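Local coordinates for thiol peroxidase (Mycobacterium tuberculosis, PDB 1XVQ), which probably reduces hydrogen peroxide and organic hydroperoxides to water and alcohols at the expense of thioredoxin, protecting the cell against oxidative stress, at residues P23-T28 with E113-T118; F27-G32 with F107-G112; S46-I51 with R65-R70. All blocks are in the same frame, centred on the assembly; numbering follows the deposited sequence.

Interaction 1 (P23-T28 with E113-T118)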
ATOM      1  N   PRO A  23       7.720 -14.710  -4.433  1.00 15.39           N
ATOM      2  CA  PRO A  23       6.800 -14.748  -3.290  1.00 14.46           C
ATOM      3  C   PRO A  23       6.771 -13.390  -2.588  1.00 13.17           C
ATOM      4  O   PRO A  23       7.810 -12.765  -2.336  1.00 14.85           O
ATOM      5  CB  PRO A  23       7.395 -15.832  -2.387  1.00 15.74           C
ATOM      6  CG  PRO A  23       8.157 -16.722  -3.347  1.00 17.66           C
ATOM      7  CD  PRO A  23       8.787 -15.722  -4.287  1.00 19.47           C
ATOM      8  N   ALA A  24       5.572 -12.940  -2.259  1.00 14.05           N
ATOM      9  CA  ALA A  24       5.459 -11.663  -1.597  1.00 15.24           C
ATOM     10  C   ALA A  24       6.047 -11.781  -0.195  1.00 15.13           C
ATOM     11  O   ALA A  24       5.841 -12.776   0.517  1.00 13.06           O
ATOM     12  CB  ALA A  24       4.007 -11.236  -1.522  1.00 14.84           C
ATOM     13  N   PRO A  25       6.804 -10.764   0.219  1.00 15.08           N
ATOM     14  CA  PRO A  25       7.394 -10.800   1.561  1.00 13.81           C
ATOM     15  C   PRO A  25       6.296 -10.944   2.625  1.00 11.21           C
ATOM     16  O   PRO A  25       5.203 -10.385   2.516  1.00 13.31           O
ATOM     17  CB  PRO A  25       8.118  -9.446   1.667  1.00 17.12           C
ATOM     18  CG  PRO A  25       8.473  -9.126   0.247  1.00 13.12           C
ATOM     19  CD  PRO A  25       7.190  -9.543  -0.505  1.00 14.09           C
ATOM     20  N   ALA A  26       6.578 -11.713   3.671  1.00 11.12           N
ATOM     21  CA  ALA A  26       5.613 -11.866   4.723  1.00 10.68           C
ATOM     22  C   ALA A  26       5.384 -10.523   5.412  1.00 11.91           C
ATOM     23  O   ALA A  26       6.236  -9.643   5.355  1.00 14.43           O
ATOM     24  CB  ALA A  26       6.130 -12.870   5.767  1.00 16.84           C
ATOM     25  N   PHE A  27       4.221 -10.345   6.003  1.00 10.17           N
ATOM     26  CA  PHE A  27       4.032  -9.121   6.786  1.00 14.35           C
ATOM     27  C   PHE A  27       3.118  -9.372   7.963  1.00 16.57           C
ATOM     28  O   PHE A  27       2.324 -10.323   7.968  1.00 16.00           O
ATOM     29  CB  PHE A  27       3.485  -7.962   5.926  1.00 11.23           C
ATOM     30  CG  PHE A  27       2.193  -8.270   5.236  1.00 13.53           C
ATOM     31  CD1 PHE A  27       0.989  -8.251   5.931  1.00 13.42           C
ATOM     32  CD2 PHE A  27       2.180  -8.563   3.878  1.00 13.55           C
ATOM     33  CE1 PHE A  27      -0.222  -8.517   5.284  1.00 13.13           C
ATOM     34  CE2 PHE A  27       0.978  -8.826   3.224  1.00 14.14           C
ATOM     35  CZ  PHE A  27      -0.218  -8.806   3.915  1.00 15.97           C
ATOM     36  N   THR A  28       3.258  -8.515   8.966  1.00 17.15           N
ATOM     37  CA  THR A  28       2.450  -8.571  10.169  1.00 16.37           C
ATOM     38  C   THR A  28       2.064  -7.138  10.524  1.00 13.86           C
ATOM     39  O   THR A  28       2.703  -6.486  11.358  1.00 16.16           O
ATOM     40  CB  THR A  28       3.249  -9.191  11.342  1.00 20.48           C
ATOM     41  OG1 THR A  28       4.439  -8.423  11.551  1.00 21.24           O
ATOM     42  CG2 THR A  28       3.649 -10.633  11.030  1.00 16.89           C
ATOM     43  N   GLU A 113      10.039  -1.341   5.253  1.00  9.38           N
ATOM     44  CA  GLU A 113      11.397  -1.704   4.843  1.00 12.04           C
ATOM     45  C   GLU A 113      11.406  -2.980   4.009  1.00 11.78           C
ATOM     46  O   GLU A 113      12.145  -3.083   3.012  1.00 12.60           O
ATOM     47  CB  GLU A 113      12.284  -1.878   6.084  1.00 17.26           C
ATOM     48  CG  GLU A 113      12.455  -0.565   6.901  1.00 17.64           C
ATOM     49  CD  GLU A 113      11.177  -0.032   7.562  1.00 15.01           C
ATOM     50  OE1 GLU A 113      10.921   1.198   7.456  1.00 18.10           O
ATOM     51  OE2 GLU A 113      10.430  -0.802   8.208  1.00 13.21           O
ATOM     52  N   ASP A 114      10.576  -3.942   4.406  1.00 12.07           N
ATOM     53  CA  ASP A 114      10.486  -5.213   3.684  1.00 12.17           C
ATOM     54  C   ASP A 114       9.935  -5.029   2.284  1.00 15.38           C
ATOM     55  O   ASP A 114      10.327  -5.774   1.372  1.00 14.77           O
ATOM     56  CB  ASP A 114       9.627  -6.218   4.440  1.00  9.90           C
ATOM     57  CG  ASP A 114      10.177  -6.528   5.814  1.00 13.69           C
ATOM     58  OD1 ASP A 114      11.402  -6.327   6.039  1.00 14.60           O
ATOM     59  OD2 ASP A 114       9.383  -6.973   6.659  1.00 14.66           O
ATOM     60  N   TYR A 115       9.040  -4.050   2.108  1.00 10.59           N
ATOM     61  CA  TYR A 115       8.487  -3.781   0.809  1.00  9.37           C
ATOM     62  C   TYR A 115       9.193  -2.640   0.066  1.00  9.24           C
ATOM     63  O   TYR A 115       8.794  -2.288  -1.047  1.00 12.15           O
ATOM     64  CB  TYR A 115       6.978  -3.498   0.914  1.00  8.42           C
ATOM     65  CG  TYR A 115       6.168  -4.785   0.943  1.00  7.94           C
ATOM     66  CD1 TYR A 115       6.192  -5.619   2.058  1.00 12.42           C
ATOM     67  CD2 TYR A 115       5.460  -5.202  -0.183  1.00  8.35           C
ATOM     68  CE1 TYR A 115       5.522  -6.857   2.032  1.00 10.42           C
ATOM     69  CE2 TYR A 115       4.803  -6.433  -0.220  1.00 10.33           C
ATOM     70  CZ  TYR A 115       4.842  -7.248   0.892  1.00  9.66           C
ATOM     71  OH  TYR A 115       4.194  -8.488   0.852  1.00 10.80           O
ATOM     72  N   GLY A 116      10.234  -2.095   0.689  1.00 10.91           N
ATOM     73  CA  GLY A 116      11.009  -1.022   0.078  1.00 11.86           C
ATOM     74  C   GLY A 116      10.225   0.252  -0.204  1.00 15.18           C
ATOM     75  O   GLY A 116      10.518   0.955  -1.172  1.00 19.13           O
ATOM     76  N   VAL A 117       9.229   0.563   0.617  1.00 10.35           N
ATOM     77  CA  VAL A 117       8.428   1.757   0.364  1.00  9.63           C
ATOM     78  C   VAL A 117       8.550   2.880   1.385  1.00  8.79           C
ATOM     79  O   VAL A 117       8.000   3.951   1.181  1.00 10.04           O
ATOM     80  CB  VAL A 117       6.896   1.434   0.194  1.00 10.82           C
ATOM     81  CG1 VAL A 117       6.633   0.707  -1.117  1.00 14.77           C
ATOM     82  CG2 VAL A 117       6.408   0.585   1.393  1.00 10.18           C
ATOM     83  N   THR A 118       9.283   2.678   2.463  1.00  8.40           N
ATOM     84  CA  THR A 118       9.423   3.752   3.449  1.00  7.11           C
ATOM     85  C   THR A 118      10.182   4.906   2.790  1.00 11.69           C
ATOM     86  O   THR A 118      11.197   4.666   2.145  1.00  9.95           O
ATOM     87  CB  THR A 118      10.213   3.278   4.681  1.00  9.99           C
ATOM     88  OG1 THR A 118       9.515   2.191   5.282  1.00 10.82           O
ATOM     89  CG2 THR A 118      10.340   4.398   5.746  1.00  9.11           C
TER
HETATM   90  O   HOH W   1       6.702  -7.063   6.306  1.00  8.71           O
HETATM   91  O   HOH W   2       9.027 -10.047   5.426  1.00 25.80           O

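Interaction 2 (F27-G32 with F107-G112)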
ATOM      1  N   PHE A  27       4.221 -10.345   6.003  1.00 10.17           N
ATOM      2  CA  PHE A  27       4.032  -9.121   6.786  1.00 14.35           C
ATOM      3  C   PHE A  27       3.118  -9.372   7.963  1.00 16.57           C
ATOM      4  O   PHE A  27       2.324 -10.323   7.968  1.00 16.00           O
ATOM      5  CB  PHE A  27       3.485  -7.962   5.926  1.00 11.23           C
ATOM      6  CG  PHE A  27       2.193  -8.270   5.236  1.00 13.53           C
ATOM      7  CD1 PHE A  27       0.989  -8.251   5.931  1.00 13.42           C
ATOM      8  CD2 PHE A  27       2.180  -8.563   3.878  1.00 13.55           C
ATOM      9  CE1 PHE A  27      -0.222  -8.517   5.284  1.00 13.13           C
ATOM     10  CE2 PHE A  27       0.978  -8.826   3.224  1.00 14.14           C
ATOM     11  CZ  PHE A  27      -0.218  -8.806   3.915  1.00 15.97           C
ATOM     12  N   THR A  28       3.258  -8.515   8.966  1.00 17.15           N
ATOM     13  CA  THR A  28       2.450  -8.571  10.169  1.00 16.37           C
ATOM     14  C   THR A  28       2.064  -7.138  10.524  1.00 13.86           C
ATOM     15  O   THR A  28       2.703  -6.486  11.358  1.00 16.16           O
ATOM     16  CB  THR A  28       3.249  -9.191  11.342  1.00 20.48           C
ATOM     17  OG1 THR A  28       4.439  -8.423  11.551  1.00 21.24           O
ATOM     18  CG2 THR A  28       3.649 -10.633  11.030  1.00 16.89           C
ATOM     19  N   LEU A  29       1.015  -6.650   9.883  1.00 13.28           N
ATOM     20  CA  LEU A  29       0.531  -5.284  10.095  1.00 11.15           C
ATOM     21  C   LEU A  29      -0.374  -5.253  11.320  1.00 12.11           C
ATOM     22  O   LEU A  29      -0.625  -6.292  11.923  1.00 15.50           O
ATOM     23  CB  LEU A  29      -0.231  -4.820   8.844  1.00  9.76           C
ATOM     24  CG  LEU A  29       0.691  -4.633   7.625  1.00  9.87           C
ATOM     25  CD1 LEU A  29      -0.142  -4.587   6.340  1.00 11.17           C
ATOM     26  CD2 LEU A  29       1.506  -3.353   7.781  1.00  8.92           C
ATOM     27  N   THR A  30      -0.823  -4.066  11.708  1.00 12.82           N
ATOM     28  CA  THR A  30      -1.703  -3.932  12.870  1.00 14.28           C
ATOM     29  C   THR A  30      -3.066  -3.446  12.429  1.00 15.98           C
ATOM     30  O   THR A  30      -3.189  -2.485  11.660  1.00 16.06           O
ATOM     31  CB  THR A  30      -1.115  -2.940  13.908  1.00 10.83           C
ATOM     32  OG1 THR A  30       0.155  -3.420  14.336  1.00  9.75           O
ATOM     33  CG2 THR A  30      -2.029  -2.830  15.137  1.00 12.65           C
ATOM     34  N   GLY A  31      -4.097  -4.124  12.924  1.00 17.36           N
ATOM     35  CA  GLY A  31      -5.462  -3.782  12.572  1.00 20.04           C
ATOM     36  C   GLY A  31      -6.140  -2.813  13.514  1.00 20.49           C
ATOM     37  O   GLY A  31      -5.555  -2.396  14.527  1.00 18.98           O
ATOM     38  N   GLY A  32      -7.377  -2.462  13.166  1.00 20.74           N
ATOM     39  CA  GLY A  32      -8.162  -1.517  13.944  1.00 24.03           C
ATOM     40  C   GLY A  32      -8.404  -1.920  15.391  1.00 22.62           C
ATOM     41  O   GLY A  32      -8.660  -1.067  16.234  1.00 23.72           O
ATOM     42  N   PHE A 107       2.658   0.962  11.798  1.00  8.71           N
ATOM     43  CA  PHE A 107       3.352   1.727  12.832  1.00  8.56           C
ATOM     44  C   PHE A 107       4.338   0.945  13.695  1.00  8.83           C
ATOM     45  O   PHE A 107       5.314   1.516  14.178  1.00  9.66           O
ATOM     46  CB  PHE A 107       2.336   2.498  13.698  1.00  8.91           C
ATOM     47  CG  PHE A 107       1.858   1.753  14.918  1.00 10.53           C
ATOM     48  CD1 PHE A 107       2.512   1.905  16.136  1.00 10.93           C
ATOM     49  CD2 PHE A 107       0.733   0.937  14.847  1.00 12.22           C
ATOM     50  CE1 PHE A 107       2.047   1.254  17.288  1.00 10.46           C
ATOM     51  CE2 PHE A 107       0.252   0.283  15.997  1.00 16.09           C
ATOM     52  CZ  PHE A 107       0.914   0.449  17.213  1.00 14.72           C
ATOM     53  N   ARG A 108       4.117  -0.369  13.858  1.00  8.79           N
ATOM     54  CA  ARG A 108       5.042  -1.151  14.674  1.00  8.45           C
ATOM     55  C   ARG A 108       5.572  -2.433  14.037  1.00  9.47           C
ATOM     56  O   ARG A 108       5.902  -3.393  14.726  1.00 12.30           O
ATOM     57  CB  ARG A 108       4.405  -1.433  16.059  1.00  9.78           C
ATOM     58  CG  ARG A 108       3.132  -2.278  15.998  1.00  8.33           C
ATOM     59  CD  ARG A 108       2.635  -2.614  17.419  1.00 12.78           C
ATOM     60  NE  ARG A 108       1.355  -3.327  17.395  1.00 14.87           N
ATOM     61  CZ  ARG A 108       0.426  -3.245  18.349  1.00 18.29           C
ATOM     62  NH1 ARG A 108       0.622  -2.474  19.414  1.00 12.12           N
ATOM     63  NH2 ARG A 108      -0.688  -3.959  18.249  1.00 19.21           N
ATOM     64  N   ASP A 109       5.720  -2.436  12.712  1.00  8.85           N
ATOM     65  CA  ASP A 109       6.249  -3.606  12.055  1.00  9.01           C
ATOM     66  C   ASP A 109       7.121  -3.144  10.903  1.00 11.05           C
ATOM     67  O   ASP A 109       7.182  -1.938  10.583  1.00 10.91           O
ATOM     68  CB  ASP A 109       5.130  -4.553  11.577  1.00  9.15           C
ATOM     69  CG  ASP A 109       4.323  -3.967  10.452  1.00 11.27           C
ATOM     70  OD1 ASP A 109       3.354  -3.231  10.717  1.00 11.91           O
ATOM     71  OD2 ASP A 109       4.693  -4.242   9.298  1.00 11.41           O
ATOM     72  N   SER A 110       7.791  -4.113  10.288  1.00 10.08           N
ATOM     73  CA  SER A 110       8.758  -3.854   9.230  1.00 11.07           C
ATOM     74  C   SER A 110       8.255  -3.765   7.801  1.00  7.82           C
ATOM     75  O   SER A 110       9.052  -3.667   6.874  1.00 10.65           O
ATOM     76  CB  SER A 110       9.860  -4.926   9.325  1.00  9.90           C
ATOM     77  OG  SER A 110       9.292  -6.206   9.091  1.00 14.05           O
ATOM     78  N   PHE A 111       6.937  -3.713   7.622  1.00  6.57           N
ATOM     79  CA  PHE A 111       6.357  -3.645   6.278  1.00  7.66           C
ATOM     80  C   PHE A 111       7.039  -2.630   5.347  1.00  9.45           C
ATOM     81  O   PHE A 111       7.404  -2.968   4.227  1.00  9.65           O
ATOM     82  CB  PHE A 111       4.853  -3.314   6.359  1.00  7.18           C
ATOM     83  CG  PHE A 111       4.185  -3.204   5.004  1.00  9.39           C
ATOM     84  CD1 PHE A 111       4.180  -1.986   4.296  1.00  9.49           C
ATOM     85  CD2 PHE A 111       3.602  -4.315   4.420  1.00 11.86           C
ATOM     86  CE1 PHE A 111       3.603  -1.883   3.024  1.00  8.96           C
ATOM     87  CE2 PHE A 111       3.015  -4.236   3.139  1.00 12.60           C
ATOM     88  CZ  PHE A 111       3.014  -3.013   2.433  1.00 13.92           C
ATOM     89  N   GLY A 112       7.214  -1.392   5.800  1.00  8.48           N
ATOM     90  CA  GLY A 112       7.824  -0.376   4.939  1.00 10.13           C
ATOM     91  C   GLY A 112       9.220  -0.696   4.421  1.00 11.17           C
ATOM     92  O   GLY A 112       9.541  -0.381   3.276  1.00  9.87           O
TER
HETATM   93  O   HOH W   3       2.160  -2.249  12.832  1.00  8.52           O

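Interaction 3 (S46-I51 with R65-R70)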
ATOM      1  N   SER A  46      -6.221 -13.150  -3.683  1.00 15.16           N
ATOM      2  CA  SER A  46      -5.451 -12.061  -4.283  1.00 17.07           C
ATOM      3  C   SER A  46      -5.552 -10.890  -3.317  1.00 14.51           C
ATOM      4  O   SER A  46      -6.572 -10.694  -2.638  1.00 14.18           O
ATOM      5  CB  SER A  46      -6.006 -11.686  -5.661  1.00 15.78           C
ATOM      6  OG  SER A  46      -7.394 -11.396  -5.589  1.00 26.28           O
ATOM      7  N   VAL A  47      -4.478 -10.116  -3.226  1.00 13.50           N
ATOM      8  CA  VAL A  47      -4.439  -8.998  -2.307  1.00 12.01           C
ATOM      9  C   VAL A  47      -3.903  -7.755  -2.981  1.00 13.54           C
ATOM     10  O   VAL A  47      -2.896  -7.804  -3.691  1.00 14.56           O
ATOM     11  CB  VAL A  47      -3.513  -9.301  -1.095  1.00  9.37           C
ATOM     12  CG1 VAL A  47      -3.476  -8.115  -0.134  1.00 11.36           C
ATOM     13  CG2 VAL A  47      -4.025 -10.528  -0.352  1.00 15.76           C
ATOM     14  N   LEU A  48      -4.598  -6.651  -2.758  1.00 11.50           N
ATOM     15  CA  LEU A  48      -4.160  -5.360  -3.282  1.00 12.35           C
ATOM     16  C   LEU A  48      -3.649  -4.557  -2.085  1.00 10.44           C
ATOM     17  O   LEU A  48      -4.418  -4.266  -1.170  1.00 11.43           O
ATOM     18  CB  LEU A  48      -5.329  -4.584  -3.931  1.00 14.05           C
ATOM     19  CG  LEU A  48      -5.048  -3.066  -4.086  1.00 17.96           C
ATOM     20  CD1 LEU A  48      -3.873  -2.907  -5.020  1.00 19.54           C
ATOM     21  CD2 LEU A  48      -6.288  -2.302  -4.618  1.00 22.58           C
ATOM     22  N   LEU A  49      -2.345  -4.247  -2.064  1.00 10.31           N
ATOM     23  CA  LEU A  49      -1.786  -3.401  -1.014  1.00  8.74           C
ATOM     24  C   LEU A  49      -1.776  -2.003  -1.631  1.00  8.21           C
ATOM     25  O   LEU A  49      -0.996  -1.725  -2.557  1.00  9.09           O
ATOM     26  CB  LEU A  49      -0.348  -3.806  -0.668  1.00  9.23           C
ATOM     27  CG  LEU A  49      -0.181  -5.257  -0.229  1.00 12.06           C
ATOM     28  CD1 LEU A  49       1.328  -5.562  -0.091  1.00 11.57           C
ATOM     29  CD2 LEU A  49      -0.927  -5.467   1.094  1.00 10.36           C
ATOM     30  N   ASN A  50      -2.644  -1.139  -1.111  1.00 10.08           N
ATOM     31  CA  ASN A  50      -2.806   0.228  -1.618  1.00 10.33           C
ATOM     32  C   ASN A  50      -2.113   1.008  -0.525  1.00  9.18           C
ATOM     33  O   ASN A  50      -2.628   1.188   0.561  1.00 10.92           O
ATOM     34  CB  ASN A  50      -4.305   0.536  -1.684  1.00 10.86           C
ATOM     35  CG  ASN A  50      -4.660   1.570  -2.713  1.00 15.01           C
ATOM     36  OD1 ASN A  50      -5.849   1.856  -2.909  1.00 18.75           O
ATOM     37  ND2 ASN A  50      -3.670   2.137  -3.384  1.00 10.56           N
ATOM     38  N   ILE A  51      -0.916   1.455  -0.845  1.00  8.54           N
ATOM     39  CA  ILE A  51      -0.041   2.096   0.130  1.00  7.30           C
ATOM     40  C   ILE A  51       0.000   3.602   0.053  1.00  8.23           C
ATOM     41  O   ILE A  51       0.218   4.166  -1.035  1.00  9.95           O
ATOM     42  CB  ILE A  51       1.358   1.542  -0.064  1.00  6.81           C
ATOM     43  CG1 ILE A  51       1.290   0.007  -0.032  1.00  7.71           C
ATOM     44  CG2 ILE A  51       2.319   2.079   1.062  1.00  7.09           C
ATOM     45  CD1 ILE A  51       2.548  -0.670  -0.646  1.00  9.10           C
ATOM     46  N   ARG A  65     -11.594   5.613  -4.461  1.00 38.66           N
ATOM     47  CA  ARG A  65     -12.773   4.808  -4.148  1.00 38.75           C
ATOM     48  C   ARG A  65     -13.092   3.863  -5.308  1.00 36.68           C
ATOM     49  O   ARG A  65     -13.284   2.656  -5.110  1.00 34.13           O
ATOM     50  CB  ARG A  65     -13.976   5.723  -3.875  1.00 39.67           C
ATOM     51  CG  ARG A  65     -15.309   4.992  -3.762  1.00 43.33           C
ATOM     52  CD  ARG A  65     -15.501   4.301  -2.416  1.00 46.14           C
ATOM     53  NE  ARG A  65     -16.139   5.179  -1.435  1.00 50.20           N
ATOM     54  CZ  ARG A  65     -16.526   4.794  -0.221  1.00 50.61           C
ATOM     55  NH1 ARG A  65     -16.346   3.538   0.174  1.00 49.57           N
ATOM     56  NH2 ARG A  65     -17.091   5.666   0.608  1.00 51.48           N
ATOM     57  N   THR A  66     -13.142   4.424  -6.514  1.00 35.64           N
ATOM     58  CA  THR A  66     -13.436   3.654  -7.721  1.00 35.51           C
ATOM     59  C   THR A  66     -12.461   2.486  -7.882  1.00 34.31           C
ATOM     60  O   THR A  66     -12.866   1.345  -8.115  1.00 34.17           O
ATOM     61  CB  THR A  66     -13.378   4.565  -8.973  1.00 36.87           C
ATOM     62  OG1 THR A  66     -14.447   5.515  -8.910  1.00 41.80           O
ATOM     63  CG2 THR A  66     -13.512   3.750 -10.251  1.00 37.29           C
ATOM     64  N   PHE A  67     -11.174   2.779  -7.751  1.00 32.68           N
ATOM     65  CA  PHE A  67     -10.151   1.750  -7.852  1.00 28.75           C
ATOM     66  C   PHE A  67     -10.350   0.666  -6.794  1.00 25.04           C
ATOM     67  O   PHE A  67     -10.320  -0.521  -7.110  1.00 24.32           O
ATOM     68  CB  PHE A  67      -8.774   2.364  -7.663  1.00 27.37           C
ATOM     69  CG  PHE A  67      -7.671   1.358  -7.646  1.00 21.27           C
ATOM     70  CD1 PHE A  67      -7.418   0.561  -8.766  1.00 20.86           C
ATOM     71  CD2 PHE A  67      -6.834   1.250  -6.542  1.00 21.79           C
ATOM     72  CE1 PHE A  67      -6.348  -0.315  -8.789  1.00 21.11           C
ATOM     73  CE2 PHE A  67      -5.755   0.371  -6.559  1.00 22.60           C
ATOM     74  CZ  PHE A  67      -5.509  -0.403  -7.673  1.00 19.36           C
ATOM     75  N   ASP A  68     -10.541   1.071  -5.541  1.00 23.88           N
ATOM     76  CA  ASP A  68     -10.732   0.091  -4.471  1.00 24.17           C
ATOM     77  C   ASP A  68     -11.968  -0.778  -4.725  1.00 25.03           C
ATOM     78  O   ASP A  68     -11.979  -1.975  -4.440  1.00 22.04           O
ATOM     79  CB  ASP A  68     -10.872   0.784  -3.114  1.00 24.68           C
ATOM     80  CG  ASP A  68      -9.540   1.323  -2.588  1.00 24.16           C
ATOM     81  OD1 ASP A  68      -8.485   0.854  -3.059  1.00 27.23           O
ATOM     82  OD2 ASP A  68      -9.563   2.196  -1.702  1.00 30.32           O
ATOM     83  N   GLU A  69     -13.014  -0.171  -5.267  1.00 26.46           N
ATOM     84  CA  GLU A  69     -14.228  -0.921  -5.532  1.00 29.63           C
ATOM     85  C   GLU A  69     -14.047  -1.906  -6.676  1.00 28.69           C
ATOM     86  O   GLU A  69     -14.499  -3.046  -6.587  1.00 31.50           O
ATOM     87  CB  GLU A  69     -15.395   0.044  -5.775  1.00 32.88           C
ATOM     88  CG  GLU A  69     -15.831   0.719  -4.473  1.00 39.43           C
ATOM     89  CD  GLU A  69     -17.043   1.628  -4.616  1.00 43.78           C
ATOM     90  OE1 GLU A  69     -17.539   2.101  -3.566  1.00 48.56           O
ATOM     91  OE2 GLU A  69     -17.491   1.873  -5.758  1.00 45.84           O
ATOM     92  N   ARG A  70     -13.371  -1.490  -7.744  1.00 29.07           N
ATOM     93  CA  ARG A  70     -13.125  -2.399  -8.856  1.00 26.95           C
ATOM     94  C   ARG A  70     -12.231  -3.552  -8.378  1.00 28.45           C
ATOM     95  O   ARG A  70     -12.467  -4.719  -8.699  1.00 24.99           O
ATOM     96  CB  ARG A  70     -12.436  -1.664 -10.011  1.00 29.10           C
ATOM     97  CG  ARG A  70     -13.289  -0.566 -10.646  1.00 36.24           C
ATOM     98  CD  ARG A  70     -12.539   0.194 -11.723  1.00 41.69           C
ATOM     99  NE  ARG A  70     -13.282   1.360 -12.204  1.00 45.20           N
ATOM    100  CZ  ARG A  70     -14.471   1.295 -12.796  1.00 50.24           C
ATOM    101  NH1 ARG A  70     -15.057   0.115 -12.982  1.00 49.29           N
ATOM    102  NH2 ARG A  70     -15.079   2.408 -13.203  1.00 51.03           N
TER

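Interaction 1 (P23-T28 with E113-T118)
The hydroxyl of Y115 reaches across to the backbone of P25, where OH donates to P25 O in a short hydrogen bond of 2.7 Å. The donor arrives in the carbonyl plane on a lone pair, with a C=O...donor angle of 134°. This is the direct polar link between the two segments, and it holds the phenol end of the buried tyrosine at the P25 carbonyl. The first torsion explains the reach: with chi1 at -83°, CG sits opposite the carbonyl carbon and beside the backbone N, and although the CB of Y115 does not point at the loop, the phenol end runs up to it.

Apolar packing surrounds this bond. P25 CG lies over one face of the tyrosine ring, toward its rim, while P25 CD lies 3.6 Å from Y115 CZ. A24 CB touches the hydroxyl from another direction, at 3.6 Å from Y115 OH. F27 meets the same oxygen at its ring edge: Y115 OH lies in the plane of that ring, 3.6 Å from F27 CD2. F111 stacks on the tyrosine, and V133 and I135 of strand 131-135 also touch it.

Water makes the remaining link, nearer the surface. Two water molecules donate to A26 O, each at 2.8 Å; one also donates to D114 OD2 at 2.7 Å and the other does so weakly. That carboxylate oxygen is further engaged by S110 OG, which ties it to the start of its own helix.

The tyrosine thus illustrates how a residue at a helix end can hold an irregular segment against a thioredoxin-fold core. Right after it, G116 takes a positive phi of 62° and turns the chain out of helix 111-114 in a Schellman motif.

Interaction 2 (F27-G32 with F107-G112)
L29 CD2 lies against the start of the helix, 3.6 Å from F111 CB and 3.5 Å from D109 OD1. Beside it, F27 CB meets the edge of the F111 ring in its plane, 3.9 Å from CD2; with CG anti to the backbone N (chi1 179°), that ring runs inward to L49 and I51 of strand 47-51. T30 holds the other end of the contact. Its methyl CG2 touches the F107 ring edge at 4.0 Å from CE2, and its hydroxyl receives a weak, bent hydrogen bond from R108 NE, 3.3 Å to T30 OG1.

One water draws the polar groups together: it bonds T30 OG1, accepts from R108 N and donates to D109 OD1. D109 also packs its CB 3.1 Å from T28 O, a close approach without a hydrogen bond.

Further out, the R108 side chain lies over a face of the F107 ring, and T30 is also joined to S105 by a backbone hydrogen bond. D109 is itself positioned by its second oxygen, since F111 N donates to D109 OD2 at 2.9 Å from above the carboxylate plane. This is an Asx turn, here leading the chain into helix 111-114.

Interaction 3 (S46-I51 with R65-R70)
L48 and F67 point at each other across the gap, the leucine from the strand and the phenylalanine from the helix, and their apolar contact is tight: L48 CD2 stands 3.3 Å from F67 CE2 and 3.7 Å from F67 CZ. The second methyl joins in more loosely, with L48 CD1 4.0 Å from F67 CZ. In F67, CG is anti to the backbone N (chi1 176°), which carries the ring away from the helix toward the sheet. CD2 of the leucine comes at that ring obliquely.

The polar part of the contact lies beside this pair. N50 runs alongside the phenylalanine, pointing the other way; the end of its side chain lies near the ring edge, and the two planes are turned 73° apart. The same side chain reaches D68, whose CG, set beside the backbone N, brings the carboxylate in between helix and strand. Amide and carboxylate stand almost perpendicular, at 89°, with N50 CG 3.9 Å from D68 OD1. All four residues are buried, and R130 also lies close to the N50 side chain. D68 lies about 8 Å, side chain to side chain, from the predicted peroxidatic C60.

As an example of strand-helix packing, the elements run nearly antiparallel, the short axes of strand 47-51 and helix segment 65-70 passing 10.8 Å apart. L48 and N50 face the helix, whereas L49 and I51 face the other side of the sheet. Strand 47-51 and helix 62-73 are the first two elements of a beta-alpha-beta crossover completed by strand 77-78, whose V78 touches both L48 and D68. F67 is further enclosed by I132 of strand 131-135, by Y156, and by A159 and L160 of helix 156-165.

How the interactions relate
From the N terminus, the chain passes through 23-28 and directly on into 27-32, so interactions 1 and 2 share F27 and T28 and start together. Strand 47-51 and segment 65-70 of helix 62-73 follow, and interaction 3 closes the shortest loop, wholly within the two longer ones. The chain then returns at 107-112, closing interaction 2, and continues through helix 111-114 to close interaction 1 around it. No loops cross. Interactions 1 and 2 meet where G112 O receives the probable hydrogen bonds of V117 N and T118 N. Strand 47-51 separates the layers: L49 packs against F111 and Y115 on one face, while interaction 3 occupies the other.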